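Local atomic coordinates of extracellular solute-binding protein (Bordetella parapertussis, PDB entry 3PU5), a protein that probably binds a small solute, perhaps a polyamine, in the bacterial periplasm and hands it to a membrane transporter of the ABC type. Residues A[219-222]-A[228-231]; A[124-129]-A[207-212]; A[145-150]-A[158-163]; A[274-279]-A[288-293]; A[105-110]-A[300-305]. One frame throughout, in Å; residues are numbered along the deposited sequence.

Interaction 1 (A[219-222]-A[228-231]); sequences IAED and VKWV
Glu-221 lays its side chain along the backbone of Val-228, packing the end of helix 214-223 against the strand that follows it, 229-231, which pairs antiparallel with strand 111-117. CB starts the contact, 3.3 Å from the carbonyl O of Val-228, and CG stays beside the same oxygen at 3.4 Å. With CG anti to the backbone N (chi1 174°) and the chain extended beyond it, the carboxylate is carried past this carbonyl and out toward the strand. There its two oxygens part company. OE1 accepts a hydrogen bond from a water (2.8 Å), and that water accepts one from Trp-230 N (3.0 Å), linking helix to strand. OE1 also forms a salt bridge with Arg-293, its strongest polar partner. OE2 instead faces the aliphatic part of Lys-229, with CE 3.9 Å away; the ammonium NZ lies 4.6 Å from OE2, too far for a direct contact. Deeper in, Ala-220 CB meets Val-228 CG2 at 3.7 Å, and both residues also touch helix 197-204. The chemistry is therefore layered: a small apolar patch inside, a water-bridged carboxylate outside. Lys-229 can add only a longer-range attraction, so the negative charge of Glu-221 is probably balanced mainly by Arg-293.

Interaction 2 (A[124-129]-A[207-212]); sequences GGVKSW and GAIGPG
Val-126 and Ile-209 reach toward each other tip to tip, Val-126 CG1 standing 4.0 Å from Ile-209 CD1. This is the tighter of two apolar touches between the loop 124-129 and the start of strand 209-213. Ile-209 gets there by holding CG1 anti to its backbone N (chi1 -172°), which stretches the longer branch toward the loop. The second touch is looser: Trp-129 turns the edge of its indole to the proline ring, and CZ3 comes no nearer to Pro-211 CG than 4.4 Å, close to the ring plane. The tryptophan is held from elsewhere, its NE1 donating to Gly-236 O. The backbones stay well apart: even the nearest CA atoms, of Trp-129 and Pro-211, are 9.3 Å from each other. Ile-115 of strand 111-117 packs on both Trp-129 and Ile-209. On the outer side, Lys-127 is exposed to solvent. Ser-128 then caps the first turn of helix 129-138 from its N-cap position, with OG bonded to Glu-131 N. The capped loop and the start of this helix thus pack on strand 209-213, which pairs with 111-117, consistent with an alpha/beta lobe of the periplasmic binding protein fold expected from the family.

Interaction 3 (A[145-150]-A[158-163]); sequences VFFNNL and EVLSMF
Phe-147 and Val-159 are brought together by matching torsions: the ring of Phe-147 leaves with CG anti to the backbone N (chi1 -167°), and Val-159 sends CG1 out the same way, so that the two side chains approach from opposite directions. They join strand 145-148 to helix 156-167 in a beta-alpha-beta crossover, in which the chain passes on through helix 174-184 before returning as strand 188-192, parallel to the first. The axes of strand 145-148 and of helical segment 158-163 are 9.9 Å apart at their closest and run 106° to one another, so this part of the helix passes nearly square across the strand. The ring of Phe-147 makes most of the touches. Its CZ lies 3.8 Å from Val-159 CG1 and 4.2 Å from Leu-160 CD2, both approaching obliquely to the ring. Phe-163, one turn farther along the helix from Val-159, adds a second aromatic ring; the planes are inclined by 37° and the centroids lie 5.9 Å apart, an arrangement neither stacked nor edge-to-face. Leu-181 of helix 174-184 packs on both Phe-147 and Leu-160 and extends the apolar cluster. The side-chain amide of Asn-148 crosses Val-159 at about a right angle, resting against its CG2 methyl. Beyond the strand end, Leu-150 also packs on Leu-315 and Trp-319 of helix 305-322, while its CD1 meets Leu-160 CD1 at 4.3 Å. The closest approach of the whole contact is between the two phenyl rings, Phe-147 CE2 to Phe-163 CE2 at 3.7 Å.

Interaction 4 (A[274-279]-A[288-293]); sequences AMYYGA and EKLKHR
Tyr-276 is the residue that Lys-289, Leu-290 and Arg-293 gather round, each reaching a different part of its side chain. It is the first residue to leave helix 265-275, and does so with positive phi (56°), which turns the chain out of the helix; the end of the phenol comes nearer to segment 288-293. Lys-289 crosses the phenol at about a right angle. The lysine chain is bent at chi3 (68°), and this folds CE to within 3.2 Å of Tyr-276 OH, with NZ at 3.3 Å from the same oxygen. Leu-290 also comes in crosswise, its CD2 resting 3.8 Å from Tyr-276 CD2. The contact thus ties the end of a helix to the long connection leading to the C-terminal helix 305-322, and Phe-218 of helix 214-223 packs on Tyr-276, Leu-290 and Arg-293 alike. Arg-293 has CG tucked between its backbone N and carbonyl carbon, then runs extended to NE. In this pose its guanidinium holds a single acceptor through two nitrogens: NE donates to Lys-289 O at 2.8 Å and NH2 to the same oxygen at 3.0 Å, both nearly in the guanidinium plane, which should fix its rotation. NH2 also makes a salt bridge to Asp-222 and sits at the edge of the tyrosine ring, 4.1 Å from Tyr-276 CE2, with the two planes 69° apart.

Interaction 5 (A[105-110]-A[300-305]); sequences GSLYDY and VQLVDT
Leu-107 and Tyr-110 make a buried, purely apolar contact with Leu-302 and Val-300; the centre of the contact lies about 7 Å from the centre of the chain. In the two-lobed fold of periplasmic binding proteins this position is consistent with the region where the lobes are joined: segment 105-110 leads into strand 111-117, whereas the loop residues 300-305 lead into the C-terminal helix 305-322. The segments meet through side chains alone, with the nearest pair of CA atoms, those of Tyr-110 and Val-300, 9.1 Å apart. Val-300 places both methyls by the phenol of Tyr-110. Its CG2 lies over one face, 4.1 Å above the plane and offset toward the rim, while CG1 comes to 3.8 Å from Tyr-110 CE1. A first torsion of 66° sets CG of Tyr-110 between the backbone N and the carbonyl carbon. The ring is steadied from outside as well, OH being hydrogen-bonded to Pro-295 O, and the ring of Phe-97 meeting it at about 15° between planes. Farther along, where Leu-302 is only partly covered, Lys-96 packs against that leucine, and Trp-101 packs on Leu-107. The chi1 of Leu-107, -91°, is well off a staggered value. From there the two leucines reach toward each other tip to tip, bringing Leu-107 CD2 to 3.8 Å from Leu-302 CD2.

In the fold
Interactions 1 and 2 touch, as do 2 and 3, while 1 and 3 do not (nearest atoms about 8 Å apart). Trp-230 NE1 lies 2.9 Å from Gly-212 O, joining interactions 1 and 2, and Ile-209 O lies 3.1 Å from Phe-146 N, joining 2 and 3. Arg-293 ties interaction 4 to interaction 1 by two salt bridges, with centres about 12 Å apart. Interaction 4 meets interaction 5 where Gly-278 N comes 2.9 Å from Tyr-110 O. Interaction 5 also touches interaction 3, Val-303 CG1 packing 3.8 Å from Ser-161 OG. Interactions 3 and 4 are the most widely separated, about 24 Å between centres. Interactions 1, 2 and 5 reach the same antiparallel sheet.

Interaction 1 (A[219-222]-A[228-231])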
# COMPACT_ATOMS: atom_id res chain seq x y z
N ILE A 219 7.32 -1.53 -14.04
CA ILE A 219 8.10 -0.47 -14.67
C ILE A 219 9.47 -1.00 -15.10
O ILE A 219 9.90 -0.77 -16.24
CB ILE A 219 8.25 0.74 -13.73
CG1 ILE A 219 6.86 1.34 -13.46
CG2 ILE A 219 9.20 1.78 -14.32
CD1 ILE A 219 6.83 2.39 -12.36
N ALA A 220 10.14 -1.72 -14.20
CA ALA A 220 11.44 -2.32 -14.51
C ALA A 220 11.31 -3.37 -15.61
O ALA A 220 12.15 -3.43 -16.52
CB ALA A 220 12.06 -2.93 -13.25
N GLU A 221 10.27 -4.19 -15.54
CA GLU A 221 10.03 -5.20 -16.56
C GLU A 221 9.90 -4.55 -17.94
O GLU A 221 10.40 -5.08 -18.93
CB GLU A 221 8.75 -5.98 -16.24
CG GLU A 221 8.32 -6.96 -17.33
CD GLU A 221 6.96 -7.59 -17.05
OE1 GLU A 221 6.25 -7.13 -16.13
OE2 GLU A 221 6.60 -8.56 -17.76
N ASP A 222 9.21 -3.40 -18.00
CA ASP A 222 8.95 -2.73 -19.27
C ASP A 222 10.22 -2.09 -19.84
O ASP A 222 10.49 -2.18 -21.04
CB ASP A 222 7.87 -1.66 -19.11
CG ASP A 222 6.48 -2.24 -18.88
OD1 ASP A 222 6.30 -3.48 -18.98
OD2 ASP A 222 5.55 -1.46 -18.59
N VAL A 228 13.17 -8.68 -15.55
CA VAL A 228 12.59 -9.00 -14.25
C VAL A 228 11.09 -9.19 -14.41
O VAL A 228 10.48 -8.62 -15.32
CB VAL A 228 12.85 -7.90 -13.20
CG1 VAL A 228 14.34 -7.74 -12.97
CG2 VAL A 228 12.23 -6.58 -13.65
N LYS A 229 10.50 -10.01 -13.54
CA LYS A 229 9.07 -10.25 -13.59
C LYS A 229 8.52 -10.31 -12.17
O LYS A 229 9.28 -10.48 -11.21
CB LYS A 229 8.75 -11.53 -14.36
CG LYS A 229 8.83 -11.38 -15.87
CD LYS A 229 8.04 -12.47 -16.57
CE LYS A 229 7.96 -12.23 -18.07
NZ LYS A 229 9.31 -12.16 -18.70
N TRP A 230 7.20 -10.17 -12.06
CA TRP A 230 6.52 -10.13 -10.78
C TRP A 230 5.51 -11.26 -10.71
O TRP A 230 4.81 -11.53 -11.69
CB TRP A 230 5.79 -8.80 -10.61
CG TRP A 230 5.19 -8.57 -9.25
CD1 TRP A 230 5.84 -8.16 -8.12
CD2 TRP A 230 3.81 -8.70 -8.88
NE1 TRP A 230 4.96 -8.04 -7.08
CE2 TRP A 230 3.70 -8.37 -7.52
CE3 TRP A 230 2.65 -9.08 -9.58
CZ2 TRP A 230 2.48 -8.40 -6.83
CZ3 TRP A 230 1.44 -9.12 -8.89
CH2 TRP A 230 1.37 -8.78 -7.53
N VAL A 231 5.44 -11.91 -9.56
CA VAL A 231 4.50 -12.99 -9.33
C VAL A 231 3.35 -12.53 -8.46
O VAL A 231 3.55 -11.97 -7.38
CB VAL A 231 5.15 -14.22 -8.66
CG1 VAL A 231 4.11 -15.31 -8.44
CG2 VAL A 231 6.30 -14.75 -9.52
O HOH W 1 5.54 -9.08 -14.30

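Interaction 2 (A[124-129]-A[207-212])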
# COMPACT_ATOMS: atom_id res chain seq x y z
N GLY A 124 10.42 -19.59 -15.18
CA GLY A 124 9.04 -19.78 -14.78
C GLY A 124 8.76 -19.27 -13.38
O GLY A 124 7.61 -19.26 -12.94
N GLY A 125 9.81 -18.86 -12.68
CA GLY A 125 9.66 -18.29 -11.35
C GLY A 125 9.02 -19.26 -10.39
O GLY A 125 9.30 -20.46 -10.42
N VAL A 126 8.17 -18.72 -9.52
CA VAL A 126 7.42 -19.49 -8.53
C VAL A 126 5.97 -19.02 -8.64
O VAL A 126 5.71 -18.01 -9.27
CB VAL A 126 7.94 -19.24 -7.10
CG1 VAL A 126 9.40 -19.58 -7.01
CG2 VAL A 126 7.69 -17.79 -6.68
N LYS A 127 5.03 -19.75 -8.04
CA LYS A 127 3.62 -19.38 -8.16
C LYS A 127 3.01 -18.93 -6.84
O LYS A 127 1.92 -18.34 -6.83
CB LYS A 127 2.80 -20.55 -8.71
CG LYS A 127 3.05 -20.86 -10.17
CD LYS A 127 2.34 -22.14 -10.58
CE LYS A 127 2.28 -22.30 -12.09
NZ LYS A 127 1.47 -23.50 -12.46
N SER A 128 3.69 -19.20 -5.74
CA SER A 128 3.14 -18.94 -4.42
C SER A 128 4.21 -18.53 -3.41
O SER A 128 5.40 -18.79 -3.61
CB SER A 128 2.41 -20.17 -3.90
OG SER A 128 3.33 -21.21 -3.63
N TRP A 129 3.77 -17.90 -2.33
CA TRP A 129 4.64 -17.60 -1.19
C TRP A 129 5.22 -18.90 -0.63
O TRP A 129 6.38 -18.95 -0.19
CB TRP A 129 3.84 -16.92 -0.08
CG TRP A 129 3.41 -15.51 -0.39
CD1 TRP A 129 2.13 -15.05 -0.61
CD2 TRP A 129 4.26 -14.36 -0.49
NE1 TRP A 129 2.14 -13.69 -0.84
CE2 TRP A 129 3.44 -13.25 -0.78
CE3 TRP A 129 5.64 -14.17 -0.37
CZ2 TRP A 129 3.96 -11.96 -0.95
CZ3 TRP A 129 6.16 -12.90 -0.54
CH2 TRP A 129 5.31 -11.80 -0.82
N GLY A 207 20.75 -10.17 -6.87
CA GLY A 207 19.69 -10.98 -6.31
C GLY A 207 18.94 -11.73 -7.40
O GLY A 207 18.91 -11.30 -8.55
N ALA A 208 18.35 -12.87 -7.03
CA ALA A 208 17.62 -13.68 -8.00
C ALA A 208 16.11 -13.60 -7.77
O ALA A 208 15.33 -13.69 -8.71
CB ALA A 208 18.09 -15.14 -7.95
N ILE A 209 15.71 -13.43 -6.51
CA ILE A 209 14.31 -13.48 -6.14
C ILE A 209 14.09 -12.92 -4.73
O ILE A 209 14.99 -12.95 -3.89
CB ILE A 209 13.81 -14.95 -6.21
CG1 ILE A 209 12.29 -15.05 -6.03
CG2 ILE A 209 14.56 -15.84 -5.21
CD1 ILE A 209 11.73 -16.39 -6.45
N GLY A 210 12.90 -12.40 -4.48
CA GLY A 210 12.56 -11.88 -3.17
C GLY A 210 11.29 -11.06 -3.30
O GLY A 210 10.78 -10.90 -4.41
N PRO A 211 10.77 -10.55 -2.18
CA PRO A 211 9.53 -9.76 -2.24
C PRO A 211 9.74 -8.43 -2.97
O PRO A 211 10.78 -7.80 -2.80
CB PRO A 211 9.18 -9.53 -0.76
CG PRO A 211 9.91 -10.65 -0.01
CD PRO A 211 11.19 -10.81 -0.79
N GLY A 212 8.76 -8.03 -3.77
CA GLY A 212 8.83 -6.80 -4.53
C GLY A 212 7.44 -6.27 -4.85
O GLY A 212 6.45 -7.00 -4.77

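Interaction 3 (A[145-150]-A[158-163])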
# COMPACT_ATOMS: atom_id res chain seq x y z
N VAL A 145 18.68 -14.84 -2.40
CA VAL A 145 17.37 -14.35 -1.98
C VAL A 145 17.54 -13.07 -1.16
O VAL A 145 18.49 -12.96 -0.38
CB VAL A 145 16.64 -15.44 -1.18
CG1 VAL A 145 15.25 -14.97 -0.79
CG2 VAL A 145 16.57 -16.74 -2.02
N PHE A 146 16.66 -12.09 -1.38
CA PHE A 146 16.62 -10.88 -0.55
C PHE A 146 15.27 -10.82 0.16
O PHE A 146 14.34 -11.51 -0.24
CB PHE A 146 16.92 -9.61 -1.36
CG PHE A 146 16.04 -9.42 -2.58
CD1 PHE A 146 14.77 -8.87 -2.44
CD2 PHE A 146 16.47 -9.79 -3.85
CE1 PHE A 146 13.94 -8.69 -3.56
CE2 PHE A 146 15.66 -9.63 -4.97
CZ PHE A 146 14.39 -9.07 -4.83
N PHE A 147 15.16 -10.02 1.22
CA PHE A 147 13.92 -9.95 1.99
C PHE A 147 13.79 -8.59 2.69
O PHE A 147 14.79 -7.97 3.02
CB PHE A 147 13.88 -11.07 3.04
CG PHE A 147 12.52 -11.26 3.67
CD1 PHE A 147 12.17 -10.55 4.81
CD2 PHE A 147 11.59 -12.14 3.11
CE1 PHE A 147 10.91 -10.70 5.38
CE2 PHE A 147 10.33 -12.30 3.68
CZ PHE A 147 9.99 -11.59 4.82
N ASN A 148 12.56 -8.13 2.91
CA ASN A 148 12.31 -6.84 3.56
C ASN A 148 12.93 -6.76 4.96
O ASN A 148 12.69 -7.62 5.80
CB ASN A 148 10.79 -6.60 3.74
CG ASN A 148 9.98 -6.93 2.49
OD1 ASN A 148 9.14 -6.12 2.06
ND2 ASN A 148 10.17 -8.13 1.94
N ASN A 149 13.71 -5.71 5.22
CA ASN A 149 14.18 -5.48 6.58
C ASN A 149 13.03 -5.01 7.46
O ASN A 149 12.40 -4.01 7.15
CB ASN A 149 15.31 -4.45 6.63
CG ASN A 149 15.89 -4.31 8.02
OD1 ASN A 149 16.08 -3.21 8.52
ND2 ASN A 149 16.16 -5.43 8.66
N LEU A 150 12.77 -5.73 8.56
CA LEU A 150 11.64 -5.38 9.44
C LEU A 150 11.68 -3.92 9.91
O LEU A 150 10.67 -3.22 9.88
CB LEU A 150 11.53 -6.34 10.63
CG LEU A 150 10.27 -6.10 11.47
CD1 LEU A 150 9.05 -6.07 10.58
CD2 LEU A 150 10.10 -7.12 12.59
N GLU A 158 4.15 -6.84 7.05
CA GLU A 158 3.06 -7.36 6.21
C GLU A 158 3.39 -8.72 5.58
O GLU A 158 2.58 -9.64 5.63
CB GLU A 158 2.69 -6.35 5.11
CG GLU A 158 1.82 -5.16 5.56
CD GLU A 158 2.59 -4.06 6.30
OE1 GLU A 158 3.80 -4.23 6.57
OE2 GLU A 158 1.97 -3.01 6.62
N VAL A 159 4.57 -8.83 4.98
CA VAL A 159 4.98 -10.09 4.38
C VAL A 159 5.04 -11.20 5.43
O VAL A 159 4.53 -12.30 5.21
CB VAL A 159 6.34 -9.97 3.66
CG1 VAL A 159 6.72 -11.30 3.00
CG2 VAL A 159 6.26 -8.89 2.61
N LEU A 160 5.65 -10.91 6.58
CA LEU A 160 5.71 -11.88 7.68
C LEU A 160 4.31 -12.31 8.13
O LEU A 160 4.09 -13.49 8.44
CB LEU A 160 6.50 -11.31 8.85
CG LEU A 160 8.02 -11.19 8.66
CD1 LEU A 160 8.62 -10.26 9.70
CD2 LEU A 160 8.69 -12.57 8.71
N SER A 161 3.37 -11.37 8.17
CA SER A 161 1.99 -11.71 8.50
C SER A 161 1.44 -12.81 7.60
O SER A 161 0.70 -13.69 8.06
CB SER A 161 1.09 -10.47 8.42
OG SER A 161 1.26 -9.66 9.56
N MSE A 162 1.77 -12.75 6.31
CA MSE A 162 1.35 -13.79 5.37
C MSE A 162 1.98 -15.12 5.75
O MSE A 162 1.35 -16.17 5.58
CB MSE A 162 1.76 -13.46 3.94
CG MSE A 162 0.84 -12.51 3.20
SE MSE A 162 -0.91 -13.26 2.68
CE MSE A 162 -0.48 -15.13 2.80
N PHE A 163 3.23 -15.08 6.20
CA PHE A 163 3.89 -16.30 6.66
C PHE A 163 3.16 -16.88 7.87
O PHE A 163 2.98 -18.09 7.99
CB PHE A 163 5.36 -16.07 7.00
CG PHE A 163 6.25 -15.81 5.82
CD1 PHE A 163 5.77 -15.93 4.53
CD2 PHE A 163 7.59 -15.48 6.01
CE1 PHE A 163 6.60 -15.70 3.44
CE2 PHE A 163 8.43 -15.24 4.92
CZ PHE A 163 7.93 -15.35 3.63

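Interaction 4 (A[274-279]-A[288-293])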
# COMPACT_ATOMS: atom_id res chain seq x y z
N ALA A 274 -1.54 5.89 -14.03
CA ALA A 274 -0.36 6.74 -14.07
C ALA A 274 0.71 6.26 -13.08
O ALA A 274 1.91 6.31 -13.37
CB ALA A 274 -0.75 8.19 -13.78
N MSE A 275 0.27 5.79 -11.92
CA MSE A 275 1.18 5.39 -10.85
C MSE A 275 1.50 3.90 -10.82
O MSE A 275 2.31 3.47 -10.01
CB MSE A 275 0.62 5.79 -9.48
CG MSE A 275 0.49 7.27 -9.29
SE MSE A 275 2.25 8.13 -9.21
CE MSE A 275 2.94 7.30 -7.57
N TYR A 276 0.88 3.12 -11.71
CA TYR A 276 0.97 1.65 -11.62
C TYR A 276 0.50 1.14 -10.25
O TYR A 276 1.15 0.29 -9.62
CB TYR A 276 2.38 1.13 -11.93
CG TYR A 276 2.82 1.31 -13.37
CD1 TYR A 276 2.97 2.58 -13.91
CD2 TYR A 276 3.11 0.22 -14.17
CE1 TYR A 276 3.38 2.75 -15.22
CE2 TYR A 276 3.51 0.38 -15.48
CZ TYR A 276 3.65 1.64 -16.00
OH TYR A 276 4.06 1.81 -17.31
N TYR A 277 -0.64 1.66 -9.81
CA TYR A 277 -1.31 1.21 -8.59
C TYR A 277 -2.59 0.47 -8.94
O TYR A 277 -3.10 0.57 -10.07
CB TYR A 277 -1.71 2.40 -7.72
CG TYR A 277 -0.58 3.16 -7.04
CD1 TYR A 277 0.65 2.56 -6.80
CD2 TYR A 277 -0.77 4.46 -6.61
CE1 TYR A 277 1.67 3.27 -6.16
CE2 TYR A 277 0.23 5.17 -5.98
CZ TYR A 277 1.44 4.57 -5.75
OH TYR A 277 2.43 5.29 -5.11
N GLY A 278 -3.12 -0.25 -7.95
CA GLY A 278 -4.44 -0.84 -8.07
C GLY A 278 -5.51 0.09 -7.53
O GLY A 278 -5.31 0.72 -6.49
N ALA A 279 -6.63 0.18 -8.24
CA ALA A 279 -7.75 1.03 -7.84
C ALA A 279 -8.63 0.31 -6.82
O ALA A 279 -8.83 -0.90 -6.91
CB ALA A 279 -8.59 1.40 -9.05
N GLU A 288 -4.28 -1.97 -21.49
CA GLU A 288 -3.46 -3.13 -21.83
C GLU A 288 -2.17 -3.16 -21.02
O GLU A 288 -1.61 -4.22 -20.80
CB GLU A 288 -3.12 -3.11 -23.32
CG GLU A 288 -4.30 -3.41 -24.23
CD GLU A 288 -4.67 -4.88 -24.23
OE1 GLU A 288 -3.77 -5.74 -24.12
OE2 GLU A 288 -5.88 -5.18 -24.36
N LYS A 289 -1.71 -2.00 -20.58
CA LYS A 289 -0.46 -1.91 -19.82
C LYS A 289 -0.54 -2.64 -18.48
O LYS A 289 0.47 -3.13 -17.98
CB LYS A 289 -0.06 -0.45 -19.61
CG LYS A 289 1.41 -0.26 -19.37
CD LYS A 289 1.86 1.15 -19.74
CE LYS A 289 1.27 2.19 -18.79
NZ LYS A 289 1.83 3.56 -19.02
N LEU A 290 -1.74 -2.75 -17.92
CA LEU A 290 -1.89 -3.27 -16.56
C LEU A 290 -2.90 -4.41 -16.42
O LEU A 290 -2.82 -5.22 -15.49
CB LEU A 290 -2.28 -2.13 -15.62
CG LEU A 290 -1.15 -1.13 -15.42
CD1 LEU A 290 -1.66 0.19 -14.81
CD2 LEU A 290 -0.07 -1.75 -14.55
N LYS A 291 -3.85 -4.44 -17.35
CA LYS A 291 -4.97 -5.38 -17.34
C LYS A 291 -4.55 -6.82 -17.05
O LYS A 291 -5.23 -7.55 -16.33
CB LYS A 291 -5.66 -5.30 -18.71
CG LYS A 291 -6.85 -6.19 -18.92
CD LYS A 291 -7.27 -6.06 -20.39
CE LYS A 291 -8.70 -6.54 -20.59
NZ LYS A 291 -8.89 -7.92 -20.09
N HIS A 292 -3.42 -7.22 -17.63
CA HIS A 292 -3.00 -8.61 -17.56
C HIS A 292 -2.09 -8.96 -16.38
O HIS A 292 -1.83 -10.13 -16.12
CB HIS A 292 -2.35 -9.03 -18.89
CG HIS A 292 -3.19 -8.74 -20.09
ND1 HIS A 292 -4.40 -9.36 -20.32
CD2 HIS A 292 -3.01 -7.88 -21.12
CE1 HIS A 292 -4.93 -8.90 -21.44
NE2 HIS A 292 -4.11 -8.00 -21.95
N ARG A 293 -1.61 -7.95 -15.65
CA ARG A 293 -0.62 -8.22 -14.60
C ARG A 293 -0.94 -7.67 -13.21
O ARG A 293 -0.52 -8.24 -12.20
CB ARG A 293 0.79 -7.83 -15.07
CG ARG A 293 0.89 -6.45 -15.68
CD ARG A 293 2.24 -6.24 -16.34
NE ARG A 293 2.34 -4.90 -16.90
CZ ARG A 293 3.48 -4.30 -17.25
NH1 ARG A 293 4.64 -4.93 -17.09
NH2 ARG A 293 3.46 -3.08 -17.76

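Interaction 5 (A[105-110]-A[300-305])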
# COMPACT_ATOMS: atom_id res chain seq x y z
N GLY A 105 -13.40 6.30 6.73
CA GLY A 105 -12.28 6.32 5.79
C GLY A 105 -12.21 5.19 4.78
O GLY A 105 -12.94 4.19 4.88
N SER A 106 -11.31 5.35 3.82
CA SER A 106 -11.04 4.29 2.84
C SER A 106 -9.65 4.44 2.25
O SER A 106 -9.18 5.55 2.01
CB SER A 106 -12.07 4.35 1.71
OG SER A 106 -11.81 3.35 0.76
N LEU A 107 -8.97 3.32 2.00
CA LEU A 107 -7.78 3.35 1.16
C LEU A 107 -8.20 3.97 -0.17
O LEU A 107 -9.34 3.80 -0.59
CB LEU A 107 -7.21 1.95 0.95
CG LEU A 107 -6.14 1.45 1.93
CD1 LEU A 107 -6.77 1.12 3.27
CD2 LEU A 107 -5.39 0.24 1.37
N TYR A 108 -7.30 4.71 -0.81
CA TYR A 108 -7.63 5.31 -2.11
C TYR A 108 -6.71 4.86 -3.25
O TYR A 108 -6.84 5.34 -4.38
CB TYR A 108 -7.77 6.84 -2.05
CG TYR A 108 -6.54 7.67 -1.72
CD1 TYR A 108 -5.79 8.27 -2.74
CD2 TYR A 108 -6.17 7.93 -0.40
CE1 TYR A 108 -4.69 9.09 -2.45
CE2 TYR A 108 -5.07 8.73 -0.10
CZ TYR A 108 -4.34 9.31 -1.12
OH TYR A 108 -3.26 10.11 -0.81
N ASP A 109 -5.78 3.97 -2.93
CA ASP A 109 -5.10 3.14 -3.92
C ASP A 109 -4.49 1.96 -3.17
O ASP A 109 -4.44 1.97 -1.94
CB ASP A 109 -4.06 3.93 -4.74
CG ASP A 109 -2.80 4.29 -3.94
OD1 ASP A 109 -2.08 3.36 -3.51
OD2 ASP A 109 -2.52 5.49 -3.75
N TYR A 110 -4.04 0.94 -3.88
CA TYR A 110 -3.27 -0.11 -3.22
C TYR A 110 -2.05 -0.49 -4.06
O TYR A 110 -2.12 -0.58 -5.29
CB TYR A 110 -4.15 -1.33 -2.83
CG TYR A 110 -4.74 -2.12 -3.98
CD1 TYR A 110 -4.01 -3.13 -4.59
CD2 TYR A 110 -6.03 -1.87 -4.45
CE1 TYR A 110 -4.53 -3.86 -5.64
CE2 TYR A 110 -6.56 -2.59 -5.51
CZ TYR A 110 -5.80 -3.58 -6.10
OH TYR A 110 -6.31 -4.31 -7.16
N VAL A 300 -6.33 -9.51 -3.57
CA VAL A 300 -5.25 -8.99 -2.72
C VAL A 300 -5.62 -9.07 -1.24
O VAL A 300 -6.79 -8.97 -0.88
CB VAL A 300 -4.83 -7.53 -3.09
CG1 VAL A 300 -4.27 -7.48 -4.51
CG2 VAL A 300 -5.99 -6.55 -2.93
N GLN A 301 -4.61 -9.25 -0.40
CA GLN A 301 -4.81 -9.41 1.03
C GLN A 301 -4.32 -8.19 1.79
O GLN A 301 -3.21 -7.70 1.54
CB GLN A 301 -4.06 -10.65 1.55
CG GLN A 301 -4.48 -11.94 0.87
CD GLN A 301 -5.90 -12.34 1.21
OE1 GLN A 301 -6.24 -12.54 2.37
NE2 GLN A 301 -6.74 -12.46 0.18
N LEU A 302 -5.15 -7.70 2.70
CA LEU A 302 -4.78 -6.57 3.54
C LEU A 302 -4.74 -7.02 4.99
O LEU A 302 -5.65 -7.69 5.46
CB LEU A 302 -5.79 -5.43 3.40
CG LEU A 302 -5.80 -4.69 2.06
CD1 LEU A 302 -6.53 -5.49 1.00
CD2 LEU A 302 -6.46 -3.34 2.25
N VAL A 303 -3.67 -6.65 5.68
CA VAL A 303 -3.52 -7.01 7.08
C VAL A 303 -4.07 -5.90 7.98
O VAL A 303 -3.85 -4.72 7.73
CB VAL A 303 -2.06 -7.30 7.42
CG1 VAL A 303 -1.94 -7.80 8.86
CG2 VAL A 303 -1.48 -8.32 6.44
N ASP A 304 -4.79 -6.30 9.02
CA ASP A 304 -5.40 -5.38 9.98
C ASP A 304 -4.40 -4.37 10.54
O ASP A 304 -3.42 -4.75 11.19
CB ASP A 304 -6.02 -6.20 11.13
CG ASP A 304 -6.61 -5.34 12.24
OD1 ASP A 304 -6.61 -4.09 12.12
OD2 ASP A 304 -7.10 -5.92 13.23
N THR A 305 -4.65 -3.09 10.29
CA THR A 305 -3.75 -2.04 10.77
C THR A 305 -3.52 -2.12 12.28
O THR A 305 -2.38 -2.07 12.75
CB THR A 305 -4.25 -0.62 10.41
OG1 THR A 305 -4.47 -0.54 9.00
CG2 THR A 305 -3.23 0.44 10.82